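Local atomic coordinates of VP5 (Halorubrum pleomorphic virus 6, PDB entry 6QGL), a protein that probably mediates fusion of the viral envelope with the membrane of its haloarchaeal host. Residues Phe181-Phe186 with Asn205-Val210; Thr167-Thr172 with Thr185-Thr190; Thr117-Ser122 with Ala234-Met239. All blocks are in the same frame, centred on the assembly; numbering follows the deposited sequence.

Overall arrangement
All three contacts fall within the N-terminal region of the envelope protein. Contacts 1 and 2 lie about 8 Å apart between centres and share strand 180-189, the second strand of a four-stranded antiparallel sheet: contact 2 pairs it with edge strand 166-174, and contact 1 meets the turn that leads into the opposite edge strand, 209-213. Contact 3 joins helices 97-140 and 229-257, with its centre about 11 Å from that of contact 1 and 18 Å from that of contact 2. Along the chain, the helix segments enclose both sheet contacts. Contact 1 touches contact 3 through Lys207 and Phe181, so the sheet and its turn rest on the helices.

Contact 1 (Phe181-Phe186 with Asn205-Val210); sequences FTLLTF and NPKEVV
Leu183 packs against Asn205 and Pro206, in the turn between strands 201-204 and 209-213 of the four-stranded antiparallel sheet. Strand 201-204 pairs directly with 180-189, so this contact reaches past the end of that neighbour to the turn that follows it. Leu183 splits its two methyls between partners. CD1 meets the CD corner of the Pro206 ring at 4.0 Å, while CD2 lies 3.8 Å from Asn205 ND2, the leucine crossing the asparagine at about a right angle. With CG anti to the backbone N, chi1 of 171° brings the two methyls to these residues. The same CD1 methyl also touches Tyr120 of helix 97-140.

Leu184 starts away from the turn at CB, and its carbonyl is taken by Trp123 NE1 of the same helix. Thr185 brings the polar link: Asn205 ND2 donates to Thr185 OG1 at 2.8 Å, with the hydroxyl only 8° out of the amide plane. A second partner, Thr171 OG1, grips this hydroxyl from strand 166-174, and the threonine thereby links its own strand to that edge strand and to the turn. Its methyl CG2 comes within 4.4 Å of Val210 CG2 at the start of the last strand.

The other end of the amide keeps the turn in shape as an Asx motif: Asn205 OD1 accepts from Glu208 N at 2.9 Å, and more weakly from Lys207 N at 3.0 Å.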
loop_
_atom_site.group_PDB
_atom_site.type_symbol
_atom_site.label_atom_id
_atom_site.label_comp_id
_atom_site.label_asym_id
_atom_site.label_seq_id
_atom_site.Cartn_x
_atom_site.Cartn_y
_atom_site.Cartn_z
ATOM N N PHE A 181 19.363 -0.350 -15.492
ATOM C CA PHE A 181 17.937 -0.660 -15.484
ATOM C C PHE A 181 17.212 0.265 -16.451
ATOM O O PHE A 181 17.489 1.467 -16.483
ATOM C CB PHE A 181 17.337 -0.551 -14.069
ATOM C CG PHE A 181 15.877 -0.936 -13.975
ATOM C CD1 PHE A 181 15.497 -2.269 -13.884
ATOM C CD2 PHE A 181 14.883 0.036 -13.980
ATOM C CE1 PHE A 181 14.146 -2.624 -13.819
ATOM C CE2 PHE A 181 13.534 -0.323 -13.928
ATOM C CZ PHE A 181 13.175 -1.648 -13.832
ATOM N N THR A 182 16.283 -0.295 -17.234
ATOM C CA THR A 182 15.496 0.483 -18.181
ATOM C C THR A 182 14.224 0.997 -17.509
ATOM O O THR A 182 13.286 0.229 -17.268
ATOM C CB THR A 182 15.249 -0.291 -19.490
ATOM O OG1 THR A 182 16.499 -0.648 -20.076
ATOM C CG2 THR A 182 14.442 0.511 -20.495
ATOM N N LEU A 183 14.216 2.299 -17.194
ATOM C CA LEU A 183 13.069 3.005 -16.635
ATOM C C LEU A 183 12.310 3.582 -17.828
ATOM O O LEU A 183 12.930 4.115 -18.752
ATOM C CB LEU A 183 13.533 4.127 -15.680
ATOM C CG LEU A 183 12.478 5.118 -15.154
ATOM C CD1 LEU A 183 11.594 4.487 -14.089
ATOM C CD2 LEU A 183 13.132 6.363 -14.610
ATOM N N LEU A 184 10.981 3.437 -17.834
ATOM C CA LEU A 184 10.184 3.957 -18.939
ATOM C C LEU A 184 9.752 5.382 -18.651
ATOM O O LEU A 184 9.121 5.645 -17.627
ATOM C CB LEU A 184 8.972 3.058 -19.256
ATOM C CG LEU A 184 9.257 1.606 -19.669
ATOM C CD1 LEU A 184 7.979 0.813 -19.760
ATOM C CD2 LEU A 184 10.018 1.526 -20.987
ATOM N N THR A 185 10.145 6.310 -19.525
ATOM C CA THR A 185 9.758 7.707 -19.425
ATOM C C THR A 185 8.490 7.854 -20.242
ATOM O O THR A 185 8.475 7.539 -21.437
ATOM C CB THR A 185 10.902 8.634 -19.846
ATOM O OG1 THR A 185 11.950 8.489 -18.894
ATOM C CG2 THR A 185 10.482 10.099 -19.907
ATOM N N PHE A 186 7.415 8.287 -19.582
ATOM C CA PHE A 186 6.127 8.459 -20.227
ATOM C C PHE A 186 6.019 9.802 -20.935
ATOM O O PHE A 186 6.012 10.843 -20.281
ATOM C CB PHE A 186 4.977 8.269 -19.220
ATOM C CG PHE A 186 3.620 8.459 -19.847
ATOM C CD1 PHE A 186 3.022 7.437 -20.577
ATOM C CD2 PHE A 186 2.952 9.672 -19.743
ATOM C CE1 PHE A 186 1.781 7.625 -21.186
ATOM C CE2 PHE A 186 1.721 9.861 -20.364
ATOM C CZ PHE A 186 1.139 8.835 -21.075
ATOM N N ASN A 205 8.638 10.864 -15.420
ATOM C CA ASN A 205 8.894 9.581 -14.763
ATOM C C ASN A 205 9.012 9.858 -13.247
ATOM O O ASN A 205 8.944 11.034 -12.878
ATOM C CB ASN A 205 10.165 8.909 -15.339
ATOM C CG ASN A 205 11.430 9.735 -15.319
ATOM O OD1 ASN A 205 11.734 10.458 -14.368
ATOM N ND2 ASN A 205 12.222 9.619 -16.370
ATOM N N PRO A 206 9.204 8.862 -12.339
ATOM C CA PRO A 206 9.322 9.203 -10.909
ATOM C C PRO A 206 10.494 10.132 -10.555
ATOM O O PRO A 206 10.432 10.798 -9.526
ATOM C CB PRO A 206 9.473 7.837 -10.230
ATOM C CG PRO A 206 8.904 6.864 -11.186
ATOM C CD PRO A 206 9.285 7.400 -12.531
ATOM N N LYS A 207 11.543 10.194 -11.404
ATOM C CA LYS A 207 12.741 11.011 -11.161
ATOM C C LYS A 207 12.585 12.497 -11.497
ATOM O O LYS A 207 13.020 13.338 -10.709
ATOM C CB LYS A 207 13.967 10.439 -11.898
ATOM C CG LYS A 207 14.520 9.143 -11.318
ATOM C CD LYS A 207 15.781 8.716 -12.070
ATOM C CE LYS A 207 16.512 7.560 -11.437
ATOM N NZ LYS A 207 17.193 7.955 -10.178
ATOM N N GLU A 208 12.013 12.825 -12.675
ATOM C CA GLU A 208 11.881 14.214 -13.141
ATOM C C GLU A 208 10.758 14.431 -14.155
ATOM O O GLU A 208 10.263 13.473 -14.749
ATOM C CB GLU A 208 13.215 14.690 -13.769
ATOM C CG GLU A 208 13.656 13.874 -14.980
ATOM C CD GLU A 208 14.570 14.560 -15.975
ATOM O OE1 GLU A 208 14.437 15.791 -16.172
ATOM O OE2 GLU A 208 15.405 13.853 -16.584
ATOM N N VAL A 209 10.403 15.714 -14.380
ATOM C CA VAL A 209 9.449 16.169 -15.393
ATOM C C VAL A 209 10.326 16.767 -16.499
ATOM O O VAL A 209 10.966 17.801 -16.284
ATOM C CB VAL A 209 8.414 17.199 -14.853
ATOM C CG1 VAL A 209 7.520 17.727 -15.968
ATOM C CG2 VAL A 209 7.563 16.601 -13.747
ATOM N N VAL A 210 10.399 16.087 -17.654
ATOM C CA VAL A 210 11.195 16.518 -18.806
ATOM C C VAL A 210 10.577 17.781 -19.434
ATOM O O VAL A 210 11.231 18.824 -19.455
ATOM C CB VAL A 210 11.429 15.370 -19.832
ATOM C CG1 VAL A 210 12.277 15.840 -21.014
ATOM C CG2 VAL A 210 12.068 14.153 -19.166
#

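Contact 2 (Thr167-Thr172 with Thr185-Thr190); sequences TLKDTT and TFRHNT
Thr185 meets strand 166-174 through both backbone and side chain. It forms a hydrogen-bonded antiparallel pair with Lys169: Thr185 N donates to Lys169 O at 2.8 Å, and Thr185 O accepts from Lys169 N at 2.9 Å. Its hydroxyl also reaches two residues further along the partner strand, where Thr185 OG1 and Thr171 OG1 share a hydrogen bond of 2.7 Å. Both threonines hold OG1 anti to the carbonyl carbon and beside the backbone N, Thr171 at chi1 -58°, which brings the two hydroxyls together.

Phe186 sits opposite Leu168 in a non-hydrogen-bonded pair, and these two side chains emerge on the other face of the sheet. Leu168 CD2 comes to the edge of the phenyl ring, 3.9 Å from Phe186 CD1. The two strands are the arms of a beta hairpin, 166-174 and 180-189, and the face bearing this pair is laid against helix 97-140, where Val127 touches both side chains.

Arg187 pairs with Thr167 in the next hydrogen-bonded position, Arg187 N to Thr167 O at 3.0 Å. Its chain, extended from CG to NE, runs out on the same face as Thr185 and crosses Lys169 obliquely, with Arg187 CD 4.1 Å from Lys169 CD. The like charges at their ends, Lys169 NZ and Arg187 NH2, stay 5.2 Å apart and are both salt-bridged to Glu203 of the neighbouring strand, one to each carboxylate oxygen.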
loop_
_atom_site.group_PDB
_atom_site.type_symbol
_atom_site.label_atom_id
_atom_site.label_comp_id
_atom_site.label_asym_id
_atom_site.label_seq_id
_atom_site.Cartn_x
_atom_site.Cartn_y
_atom_site.Cartn_z
ATOM N N THR A 167 4.186 7.620 -25.939
ATOM C CA THR A 167 5.496 7.098 -26.317
ATOM C C THR A 167 6.192 6.674 -25.022
ATOM O O THR A 167 6.334 7.493 -24.107
ATOM C CB THR A 167 6.329 8.141 -27.099
ATOM O OG1 THR A 167 5.527 8.769 -28.101
ATOM C CG2 THR A 167 7.571 7.534 -27.742
ATOM N N LEU A 168 6.581 5.390 -24.926
ATOM C CA LEU A 168 7.300 4.869 -23.762
ATOM C C LEU A 168 8.777 4.871 -24.122
ATOM O O LEU A 168 9.238 4.015 -24.886
ATOM C CB LEU A 168 6.816 3.459 -23.337
ATOM C CG LEU A 168 5.318 3.245 -23.080
ATOM C CD1 LEU A 168 5.068 1.892 -22.451
ATOM C CD2 LEU A 168 4.728 4.330 -22.201
ATOM N N LYS A 169 9.496 5.895 -23.634
ATOM C CA LYS A 169 10.915 6.120 -23.913
ATOM C C LYS A 169 11.805 5.368 -22.939
ATOM O O LYS A 169 11.590 5.439 -21.729
ATOM C CB LYS A 169 11.238 7.626 -23.879
ATOM C CG LYS A 169 10.578 8.439 -24.991
ATOM C CD LYS A 169 10.743 9.940 -24.784
ATOM C CE LYS A 169 11.953 10.501 -25.490
ATOM N NZ LYS A 169 12.139 11.945 -25.198
ATOM N N ASP A 170 12.812 4.653 -23.466
ATOM C CA ASP A 170 13.771 3.911 -22.649
ATOM C C ASP A 170 14.765 4.880 -22.028
ATOM O O ASP A 170 15.432 5.632 -22.746
ATOM C CB ASP A 170 14.504 2.841 -23.482
ATOM C CG ASP A 170 13.698 1.594 -23.813
ATOM O OD1 ASP A 170 12.515 1.521 -23.406
ATOM O OD2 ASP A 170 14.254 0.686 -24.464
ATOM N N THR A 171 14.834 4.882 -20.689
ATOM C CA THR A 171 15.738 5.733 -19.918
ATOM C C THR A 171 16.614 4.840 -19.054
ATOM O O THR A 171 16.097 4.066 -18.249
ATOM C CB THR A 171 14.940 6.785 -19.128
ATOM O OG1 THR A 171 14.175 7.554 -20.056
ATOM C CG2 THR A 171 15.827 7.711 -18.301
ATOM N N THR A 172 17.942 4.938 -19.242
ATOM C CA THR A 172 18.921 4.149 -18.500
ATOM C C THR A 172 19.154 4.742 -17.110
ATOM O O THR A 172 19.494 5.922 -16.978
ATOM C CB THR A 172 20.219 3.974 -19.313
ATOM O OG1 THR A 172 19.911 3.364 -20.565
ATOM C CG2 THR A 172 21.263 3.125 -18.590
ATOM N N THR A 185 10.145 6.310 -19.525
ATOM C CA THR A 185 9.758 7.707 -19.425
ATOM C C THR A 185 8.490 7.854 -20.242
ATOM O O THR A 185 8.475 7.539 -21.437
ATOM C CB THR A 185 10.902 8.634 -19.846
ATOM O OG1 THR A 185 11.950 8.489 -18.894
ATOM C CG2 THR A 185 10.482 10.099 -19.907
ATOM N N PHE A 186 7.415 8.287 -19.582
ATOM C CA PHE A 186 6.127 8.459 -20.227
ATOM C C PHE A 186 6.019 9.802 -20.935
ATOM O O PHE A 186 6.012 10.843 -20.281
ATOM C CB PHE A 186 4.977 8.269 -19.220
ATOM C CG PHE A 186 3.620 8.459 -19.847
ATOM C CD1 PHE A 186 3.022 7.437 -20.577
ATOM C CD2 PHE A 186 2.952 9.672 -19.743
ATOM C CE1 PHE A 186 1.781 7.625 -21.186
ATOM C CE2 PHE A 186 1.721 9.861 -20.364
ATOM C CZ PHE A 186 1.139 8.835 -21.075
ATOM N N ARG A 187 5.888 9.769 -22.268
ATOM C CA ARG A 187 5.673 10.950 -23.101
ATOM C C ARG A 187 4.264 10.856 -23.687
ATOM O O ARG A 187 3.848 9.774 -24.097
ATOM C CB ARG A 187 6.741 11.066 -24.211
ATOM C CG ARG A 187 6.548 12.267 -25.145
ATOM C CD ARG A 187 7.762 12.522 -26.012
ATOM N NE ARG A 187 7.542 13.615 -26.962
ATOM C CZ ARG A 187 7.746 14.905 -26.706
ATOM N NH1 ARG A 187 7.517 15.818 -27.638
ATOM N NH2 ARG A 187 8.172 15.291 -25.508
ATOM N N HIS A 188 3.530 11.981 -23.698
ATOM C CA HIS A 188 2.175 12.087 -24.236
ATOM C C HIS A 188 2.036 13.378 -25.030
ATOM O O HIS A 188 2.282 14.457 -24.496
ATOM C CB HIS A 188 1.124 12.026 -23.111
ATOM C CG HIS A 188 -0.289 12.177 -23.585
ATOM N ND1 HIS A 188 -1.008 11.098 -24.061
ATOM C CD2 HIS A 188 -1.069 13.282 -23.645
ATOM C CE1 HIS A 188 -2.194 11.578 -24.396
ATOM N NE2 HIS A 188 -2.280 12.885 -24.160
ATOM N N ASN A 189 1.636 13.253 -26.304
ATOM C CA ASN A 189 1.387 14.375 -27.208
ATOM C C ASN A 189 0.031 14.169 -27.882
ATOM O O ASN A 189 -0.190 13.124 -28.500
ATOM C CB ASN A 189 2.504 14.525 -28.253
ATOM C CG ASN A 189 2.408 15.796 -29.068
ATOM O OD1 ASN A 189 1.969 16.846 -28.587
ATOM N ND2 ASN A 189 2.824 15.735 -30.323
ATOM N N THR A 190 -0.866 15.167 -27.769
ATOM C CA THR A 190 -2.221 15.127 -28.338
ATOM C C THR A 190 -2.232 15.135 -29.880
ATOM O O THR A 190 -3.229 14.724 -30.479
ATOM C CB THR A 190 -3.110 16.225 -27.747
ATOM O OG1 THR A 190 -2.536 17.500 -28.028
ATOM C CG2 THR A 190 -3.338 16.053 -26.245
#

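Contact 3 (Thr117-Ser122 with Ala234-Met239); sequences TNFYKS and AVETEM
Phe119 reaches across from helix 97-140 to meet Val235, Glu236 and Met239 of helix 229-257. The two helices run side by side in an antiparallel pair within the helical part of the protein, their short segments at 165° and the axes 11.8 Å apart. At that spacing the backbones stay well clear of each other, and side chains bridge the gap, above all the phenyl group of Phe119. Its CG is anti to the backbone N, which carries the ring to the partner helix.

The close packing is around that ring. Met239 CE lies over one face, 4.3 Å from the centroid of the Phe119 ring, a CH-pi contact. Met239 SD stands obliquely at 4.9 Å from the same Phe119 centroid and makes the pair a Met-aromatic one. The bend of the methionine at its last torsion, chi3 -87°, turns the methyl onto the ring. Val235 meets another part of the same ring, with CG1 3.7 Å from Phe119 CE1. Trp232, one turn earlier on helix 229-257, and Met65 of helix 43-66 add to the surroundings of the phenyl group.

On the outer flanks the packing across the interface gives out: Thr237 is exposed to solvent, while Thr117 and Lys121 turn to Phe181 of strand 180-189 instead of crossing to the other helix. Beside the apolar packing runs a buried polar link. Arg116 NH1 donates to the Tyr120 hydroxyl, while Glu236 OE2 faces Lys207 and Arg116 in long, weak ion pairs; these cations would probably favour a charged carboxylate. Tyr120 OH itself donates to Glu236 OE1 at 2.7 Å, meeting the syn side of that oxygen 16° out of the carboxylate plane.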
loop_
_atom_site.group_PDB
_atom_site.type_symbol
_atom_site.label_atom_id
_atom_site.label_comp_id
_atom_site.label_asym_id
_atom_site.label_seq_id
_atom_site.Cartn_x
_atom_site.Cartn_y
_atom_site.Cartn_z
ATOM N N THR A 117 14.771 -1.073 -8.071
ATOM C CA THR A 117 14.258 -1.924 -9.152
ATOM C C THR A 117 12.774 -2.212 -8.936
ATOM O O THR A 117 12.006 -2.050 -9.879
ATOM C CB THR A 117 15.117 -3.194 -9.337
ATOM O OG1 THR A 117 16.448 -2.807 -9.672
ATOM C CG2 THR A 117 14.595 -4.114 -10.428
ATOM N N ASN A 118 12.367 -2.573 -7.697
ATOM C CA ASN A 118 10.961 -2.845 -7.365
ATOM C C ASN A 118 10.081 -1.626 -7.593
ATOM O O ASN A 118 9.007 -1.751 -8.183
ATOM C CB ASN A 118 10.817 -3.325 -5.923
ATOM C CG ASN A 118 11.398 -4.684 -5.653
ATOM O OD1 ASN A 118 11.709 -5.473 -6.557
ATOM N ND2 ASN A 118 11.567 -4.974 -4.385
ATOM N N PHE A 119 10.554 -0.451 -7.143
ATOM C CA PHE A 119 9.865 0.824 -7.279
ATOM C C PHE A 119 9.687 1.208 -8.755
ATOM O O PHE A 119 8.558 1.483 -9.168
ATOM C CB PHE A 119 10.606 1.916 -6.482
ATOM C CG PHE A 119 10.002 3.294 -6.566
ATOM C CD1 PHE A 119 8.801 3.586 -5.929
ATOM C CD2 PHE A 119 10.647 4.310 -7.262
ATOM C CE1 PHE A 119 8.239 4.861 -6.016
ATOM C CE2 PHE A 119 10.092 5.589 -7.334
ATOM C CZ PHE A 119 8.894 5.856 -6.707
ATOM N N TYR A 120 10.779 1.183 -9.553
ATOM C CA TYR A 120 10.718 1.516 -10.982
ATOM C C TYR A 120 9.958 0.479 -11.798
ATOM O O TYR A 120 9.329 0.845 -12.791
ATOM C CB TYR A 120 12.112 1.762 -11.580
ATOM C CG TYR A 120 12.932 2.824 -10.883
ATOM C CD1 TYR A 120 12.354 4.018 -10.461
ATOM C CD2 TYR A 120 14.302 2.660 -10.701
ATOM C CE1 TYR A 120 13.107 4.996 -9.818
ATOM C CE2 TYR A 120 15.066 3.634 -10.065
ATOM C CZ TYR A 120 14.464 4.801 -9.629
ATOM O OH TYR A 120 15.215 5.759 -9.002
ATOM N N LYS A 121 9.993 -0.804 -11.374
ATOM C CA LYS A 121 9.264 -1.891 -12.032
ATOM C C LYS A 121 7.757 -1.639 -11.972
ATOM O O LYS A 121 7.083 -1.836 -12.983
ATOM C CB LYS A 121 9.607 -3.258 -11.415
ATOM C CG LYS A 121 10.558 -4.093 -12.267
ATOM C CD LYS A 121 11.248 -5.210 -11.485
ATOM C CE LYS A 121 10.399 -6.427 -11.194
ATOM N NZ LYS A 121 11.034 -7.296 -10.166
ATOM N N SER A 122 7.239 -1.171 -10.808
ATOM C CA SER A 122 5.813 -0.877 -10.629
ATOM C C SER A 122 5.363 0.344 -11.439
ATOM O O SER A 122 4.222 0.362 -11.907
ATOM C CB SER A 122 5.442 -0.750 -9.153
ATOM O OG SER A 122 5.766 0.518 -8.613
ATOM N N ALA A 234 7.829 11.993 -4.648
ATOM C CA ALA A 234 7.934 12.096 -3.191
ATOM C C ALA A 234 8.688 10.888 -2.636
ATOM O O ALA A 234 9.630 11.062 -1.863
ATOM C CB ALA A 234 6.551 12.191 -2.565
ATOM N N VAL A 235 8.318 9.676 -3.094
ATOM C CA VAL A 235 8.949 8.413 -2.696
ATOM C C VAL A 235 10.383 8.366 -3.244
ATOM O O VAL A 235 11.294 7.945 -2.528
ATOM C CB VAL A 235 8.110 7.174 -3.130
ATOM C CG1 VAL A 235 8.682 5.884 -2.539
ATOM C CG2 VAL A 235 6.644 7.331 -2.736
ATOM N N GLU A 236 10.576 8.835 -4.495
ATOM C CA GLU A 236 11.877 8.889 -5.163
ATOM C C GLU A 236 12.879 9.743 -4.381
ATOM O O GLU A 236 13.963 9.252 -4.056
ATOM C CB GLU A 236 11.722 9.393 -6.612
ATOM C CG GLU A 236 13.020 9.789 -7.306
ATOM C CD GLU A 236 14.033 8.694 -7.597
ATOM O OE1 GLU A 236 13.626 7.520 -7.746
ATOM O OE2 GLU A 236 15.238 9.020 -7.701
ATOM N N THR A 237 12.508 11.005 -4.069
ATOM C CA THR A 237 13.355 11.952 -3.332
ATOM C C THR A 237 13.656 11.472 -1.915
ATOM O O THR A 237 14.757 11.709 -1.419
ATOM C CB THR A 237 12.777 13.372 -3.365
ATOM O OG1 THR A 237 11.437 13.349 -2.876
ATOM C CG2 THR A 237 12.817 13.987 -4.759
ATOM N N GLU A 238 12.693 10.774 -1.280
ATOM C CA GLU A 238 12.847 10.211 0.058
ATOM C C GLU A 238 13.805 9.021 0.024
ATOM O O GLU A 238 14.625 8.873 0.933
ATOM C CB GLU A 238 11.487 9.798 0.625
ATOM C CG GLU A 238 10.709 10.934 1.265
ATOM C CD GLU A 238 9.198 10.767 1.281
ATOM O OE1 GLU A 238 8.723 9.627 1.479
ATOM O OE2 GLU A 238 8.487 11.781 1.093
ATOM N N MET A 239 13.720 8.198 -1.044
ATOM C CA MET A 239 14.585 7.042 -1.280
ATOM C C MET A 239 16.034 7.510 -1.425
ATOM O O MET A 239 16.925 6.904 -0.830
ATOM C CB MET A 239 14.135 6.308 -2.546
ATOM C CG MET A 239 14.320 4.819 -2.499
ATOM S SD MET A 239 13.457 4.035 -3.893
ATOM C CE MET A 239 11.863 3.844 -3.212
#